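Local coordinates for MobA-like NTP transferase domain-containing protein (PDB 2DPW) that probably acts as a nucleotidyltransferase of the MobA-like family, although its substrate and exact reaction are not established, at residues L39-G53 against G57-R69. Residues are numbered along the deposited sequence; the frame is centred on the assembly and turned at random.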
loop_
_atom_site.group_PDB
_atom_site.type_symbol
_atom_site.label_atom_id
_atom_site.label_comp_id
_atom_site.label_asym_id
_atom_site.label_seq_id
_atom_site.Cartn_x
_atom_site.Cartn_y
_atom_site.Cartn_z
ATOM N N LEU A 39 10.195 -0.306 8.443
ATOM C CA LEU A 39 10.049 -0.920 9.763
ATOM C C LEU A 39 10.296 0.138 10.827
ATOM O O LEU A 39 9.524 0.263 11.774
ATOM C CB LEU A 39 11.050 -2.060 9.943
ATOM C CG LEU A 39 10.885 -3.283 9.044
ATOM C CD1 LEU A 39 12.058 -4.224 9.270
ATOM C CD2 LEU A 39 9.558 -3.984 9.332
ATOM N N GLU A 40 11.377 0.896 10.671
ATOM C CA GLU A 40 11.684 1.948 11.626
ATOM C C GLU A 40 10.468 2.869 11.780
ATOM O O GLU A 40 10.066 3.220 12.890
ATOM C CB GLU A 40 12.886 2.777 11.149
ATOM C CG GLU A 40 14.226 2.056 11.142
ATOM C CD GLU A 40 14.668 1.547 12.523
ATOM O OE1 GLU A 40 13.963 1.773 13.529
ATOM O OE2 GLU A 40 15.738 0.911 12.595
ATOM N N ALA A 41 9.887 3.255 10.650
ATOM C CA ALA A 41 8.737 4.147 10.641
ATOM C C ALA A 41 7.511 3.567 11.345
ATOM O O ALA A 41 6.800 4.275 12.052
ATOM C CB ALA A 41 8.385 4.509 9.204
ATOM N N LEU A 42 7.261 2.280 11.142
ATOM C CA LEU A 42 6.111 1.634 11.752
ATOM C C LEU A 42 6.219 1.590 13.271
ATOM O O LEU A 42 5.300 2.029 13.971
ATOM C CB LEU A 42 5.943 0.225 11.176
ATOM C CG LEU A 42 5.662 0.240 9.667
ATOM C CD1 LEU A 42 5.568 -1.172 9.114
ATOM C CD2 LEU A 42 4.368 0.997 9.415
ATOM N N TYR A 43 7.335 1.062 13.780
ATOM C CA TYR A 43 7.555 0.987 15.226
ATOM C C TYR A 43 7.446 2.411 15.761
ATOM O O TYR A 43 6.747 2.683 16.744
ATOM C CB TYR A 43 8.946 0.418 15.534
ATOM C CG TYR A 43 9.053 -1.097 15.448
ATOM C CD1 TYR A 43 8.368 -1.918 16.348
ATOM C CD2 TYR A 43 9.855 -1.709 14.478
ATOM C CE1 TYR A 43 8.475 -3.302 16.289
ATOM C CE2 TYR A 43 9.969 -3.097 14.408
ATOM C CZ TYR A 43 9.274 -3.888 15.317
ATOM O OH TYR A 43 9.365 -5.263 15.245
ATOM N N ALA A 44 8.130 3.323 15.080
ATOM C CA ALA A 44 8.125 4.722 15.454
ATOM C C ALA A 44 6.713 5.227 15.758
ATOM O O ALA A 44 6.506 5.949 16.730
ATOM C CB ALA A 44 8.758 5.551 14.347
ATOM N N ALA A 45 5.736 4.854 14.939
ATOM C CA ALA A 45 4.380 5.328 15.179
ATOM C C ALA A 45 3.620 4.441 16.168
ATOM O O ALA A 45 2.406 4.560 16.315
ATOM C CB ALA A 45 3.617 5.456 13.865
ATOM N N GLY A 46 4.348 3.557 16.846
ATOM C CA GLY A 46 3.741 2.696 17.846
ATOM C C GLY A 46 3.122 1.378 17.416
ATOM O O GLY A 46 2.293 0.824 18.142
ATOM N N LEU A 47 3.523 0.855 16.262
ATOM C CA LEU A 47 2.961 -0.403 15.779
ATOM C C LEU A 47 3.960 -1.547 15.830
ATOM O O LEU A 47 5.168 -1.331 15.889
ATOM C CB LEU A 47 2.496 -0.250 14.336
ATOM C CG LEU A 47 1.581 0.921 14.003
ATOM C CD1 LEU A 47 1.412 1.036 12.496
ATOM C CD2 LEU A 47 0.252 0.711 14.673
ATOM N N SER A 48 3.434 -2.765 15.800
ATOM C CA SER A 48 4.249 -3.971 15.796
ATOM C C SER A 48 4.113 -4.559 14.381
ATOM O O SER A 48 3.071 -5.098 14.029
ATOM C CB SER A 48 3.721 -4.954 16.838
ATOM O OG SER A 48 4.517 -6.127 16.891
ATOM N N PRO A 49 5.164 -4.446 13.550
ATOM C CA PRO A 49 5.173 -4.946 12.172
ATOM C C PRO A 49 5.428 -6.422 11.929
ATOM O O PRO A 49 6.412 -6.985 12.403
ATOM C CB PRO A 49 6.262 -4.108 11.497
ATOM C CG PRO A 49 6.485 -2.953 12.419
ATOM C CD PRO A 49 6.321 -3.569 13.769
ATOM N N VAL A 50 4.540 -7.044 11.167
ATOM C CA VAL A 50 4.707 -8.436 10.794
ATOM C C VAL A 50 5.365 -8.285 9.430
ATOM O O VAL A 50 4.903 -7.505 8.601
ATOM C CB VAL A 50 3.362 -9.163 10.639
ATOM C CG1 VAL A 50 3.589 -10.547 10.056
ATOM C CG2 VAL A 50 2.686 -9.290 11.999
ATOM N N TYR A 51 6.439 -9.028 9.203
ATOM C CA TYR A 51 7.196 -8.958 7.966
ATOM C C TYR A 51 7.062 -10.179 7.065
ATOM O O TYR A 51 7.457 -11.282 7.441
ATOM C CB TYR A 51 8.678 -8.763 8.298
ATOM C CG TYR A 51 9.571 -8.742 7.084
ATOM C CD1 TYR A 51 9.630 -7.622 6.260
ATOM C CD2 TYR A 51 10.313 -9.863 6.725
ATOM C CE1 TYR A 51 10.402 -7.617 5.110
ATOM C CE2 TYR A 51 11.087 -9.873 5.571
ATOM C CZ TYR A 51 11.127 -8.744 4.768
ATOM O OH TYR A 51 11.892 -8.743 3.627
ATOM N N VAL A 52 6.527 -9.993 5.866
ATOM C CA VAL A 52 6.425 -11.121 4.952
ATOM C C VAL A 52 7.479 -10.956 3.851
ATOM O O VAL A 52 7.441 -10.011 3.075
ATOM C CB VAL A 52 5.012 -11.221 4.344
ATOM C CG1 VAL A 52 4.788 -12.616 3.793
ATOM C CG2 VAL A 52 3.967 -10.888 5.405
ATOM N N GLY A 53 8.440 -11.868 3.812
ATOM C CA GLY A 53 9.499 -11.794 2.818
ATOM C C GLY A 53 10.776 -12.433 3.342
ATOM O O GLY A 53 10.765 -13.081 4.386
ATOM N N GLY A 57 18.556 -10.478 7.921
ATOM C CA GLY A 57 18.931 -10.009 9.243
ATOM C C GLY A 57 18.477 -8.570 9.348
ATOM O O GLY A 57 19.283 -7.648 9.465
ATOM N N LEU A 58 17.167 -8.373 9.268
ATOM C CA LEU A 58 16.586 -7.038 9.299
ATOM C C LEU A 58 16.609 -6.376 10.657
ATOM O O LEU A 58 16.373 -7.007 11.680
ATOM C CB LEU A 58 15.163 -7.108 8.793
ATOM C CG LEU A 58 15.156 -7.441 7.299
ATOM C CD1 LEU A 58 13.754 -7.838 6.841
ATOM C CD2 LEU A 58 15.703 -6.245 6.508
ATOM N N VAL A 59 16.914 -5.089 10.647
ATOM C CA VAL A 59 16.987 -4.272 11.844
ATOM C C VAL A 59 16.194 -3.025 11.516
ATOM O O VAL A 59 16.509 -2.360 10.548
ATOM C CB VAL A 59 18.443 -3.836 12.142
ATOM C CG1 VAL A 59 18.437 -2.688 13.139
ATOM C CG2 VAL A 59 19.266 -5.025 12.656
ATOM N N PRO A 60 15.186 -2.666 12.333
ATOM C CA PRO A 60 14.786 -3.382 13.547
ATOM C C PRO A 60 14.077 -4.686 13.261
ATOM O O PRO A 60 13.257 -4.788 12.346
ATOM C CB PRO A 60 13.886 -2.383 14.252
ATOM C CG PRO A 60 13.197 -1.712 13.086
ATOM C CD PRO A 60 14.342 -1.473 12.131
ATOM N N ALA A 61 14.412 -5.693 14.052
ATOM C CA ALA A 61 13.805 -7.002 13.903
ATOM C C ALA A 61 12.279 -6.859 13.964
ATOM O O ALA A 61 11.728 -6.207 14.856
ATOM C CB ALA A 61 14.307 -7.934 15.007
ATOM N N PRO A 62 11.583 -7.438 12.985
ATOM C CA PRO A 62 10.124 -7.359 12.960
ATOM C C PRO A 62 9.530 -8.285 14.007
ATOM O O PRO A 62 10.186 -9.218 14.460
ATOM C CB PRO A 62 9.780 -7.780 11.535
ATOM C CG PRO A 62 10.896 -8.735 11.187
ATOM C CD PRO A 62 12.110 -8.031 11.745
ATOM N N ALA A 63 8.286 -8.024 14.384
ATOM C CA ALA A 63 7.597 -8.825 15.391
ATOM C C ALA A 63 7.514 -10.282 14.998
ATOM O O ALA A 63 7.668 -11.173 15.830
ATOM C CB ALA A 63 6.220 -8.294 15.606
ATOM N N LEU A 64 7.248 -10.518 13.723
ATOM C CA LEU A 64 7.142 -11.862 13.198
ATOM C C LEU A 64 7.652 -11.797 11.758
ATOM O O LEU A 64 7.493 -10.781 11.077
ATOM C CB LEU A 64 5.674 -12.330 13.250
ATOM C CG LEU A 64 5.403 -13.742 12.717
ATOM C CD1 LEU A 64 5.967 -14.765 13.672
ATOM C CD2 LEU A 64 3.919 -13.971 12.532
ATOM N N THR A 65 8.256 -12.885 11.296
ATOM C CA THR A 65 8.794 -12.924 9.949
ATOM C C THR A 65 8.249 -14.121 9.194
ATOM O O THR A 65 8.788 -15.215 9.294
ATOM C CB THR A 65 10.304 -13.024 10.020
ATOM O OG1 THR A 65 10.750 -12.385 11.227
ATOM C CG2 THR A 65 10.946 -12.349 8.835
ATOM N N LEU A 66 7.166 -13.920 8.455
ATOM C CA LEU A 66 6.569 -15.007 7.681
ATOM C C LEU A 66 7.274 -15.055 6.334
ATOM O O LEU A 66 7.811 -14.048 5.876
ATOM C CB LEU A 66 5.065 -14.763 7.488
ATOM C CG LEU A 66 4.341 -14.473 8.818
ATOM C CD1 LEU A 66 2.953 -13.935 8.579
ATOM C CD2 LEU A 66 4.282 -15.731 9.658
ATOM N N PRO A 67 7.311 -16.238 5.694
ATOM C CA PRO A 67 7.956 -16.421 4.384
ATOM C C PRO A 67 7.110 -15.854 3.249
ATOM O O PRO A 67 6.080 -15.211 3.472
ATOM C CB PRO A 67 8.082 -17.931 4.275
ATOM C CG PRO A 67 6.830 -18.397 4.950
ATOM C CD PRO A 67 6.785 -17.523 6.192
ATOM N N ASP A 68 7.532 -16.121 2.026
ATOM C CA ASP A 68 6.815 -15.625 0.869
ATOM C C ASP A 68 5.948 -16.706 0.254
ATOM O O ASP A 68 6.437 -17.790 -0.055
ATOM C CB ASP A 68 7.807 -15.136 -0.174
ATOM C CG ASP A 68 7.156 -14.302 -1.247
ATOM O OD1 ASP A 68 5.991 -14.583 -1.602
ATOM O OD2 ASP A 68 7.818 -13.367 -1.742
ATOM N N ARG A 69 4.664 -16.424 0.074
ATOM C CA ARG A 69 3.791 -17.407 -0.541
ATOM C C ARG A 69 3.538 -17.059 -2.002
ATOM O O ARG A 69 2.578 -17.523 -2.600
ATOM C CB ARG A 69 2.483 -17.547 0.246
ATOM C CG ARG A 69 2.688 -18.311 1.552
ATOM C CD ARG A 69 1.394 -18.776 2.219
ATOM N NE ARG A 69 1.596 -19.676 3.367
ATOM C CZ ARG A 69 2.733 -20.305 3.691
ATOM N NH1 ARG A 69 3.843 -20.157 2.975
ATOM N NH2 ARG A 69 2.759 -21.109 4.749
#
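Strand 64-66 adds on parallel to strand 48-52 at an end of the Rossmann-like sheet of this GT-A type nucleotidyltransferase fold, and the loop leading into it packs against helix 35-44. Y51 and T65 pair in register: the N-H of Y51 gives a nearly straight bond to L64 O (2.8 Å, 172°), its carbonyl takes a weak, bent one from L66 N, and G53 N reaches L66 O at 3.1 Å. One residue ahead of L64, A63 N donates to P49 O. On the sheet face that carries V50 and V52, V50 CG1 meets L66 CD1 at 3.8 Å, and helix 72-81 covers V52 and L66. The opposite face carries Y51 and T65. A chi1 of 177° sets the Y51 ring trans to its own N and brings it against L58: L58 CD1 sits over one face in a CH-pi contact, 3.6 Å from the centroid, T65 CG2 meets the edge near the ring plane, and P62 packs against CB. The phenol OH is bonded to E54 O, so both ends of this side chain are held. Nearer the helix, Y43 slides past P60, with CD2 3.6 Å from P60 CG, and its hydroxyl donates to A61 O at 2.6 Å, in the carbonyl plane on a lone pair. P49 CD lies over one face of that ring, toward its rim. L39 CB also touches P60, which follows a cis peptide bond. Backbone bonds thus set the strand register, while two tyrosines tie the proline-rich loop to helix and sheet, Y43 through a polar bond and Y51 through apolar contacts of its ring and CB.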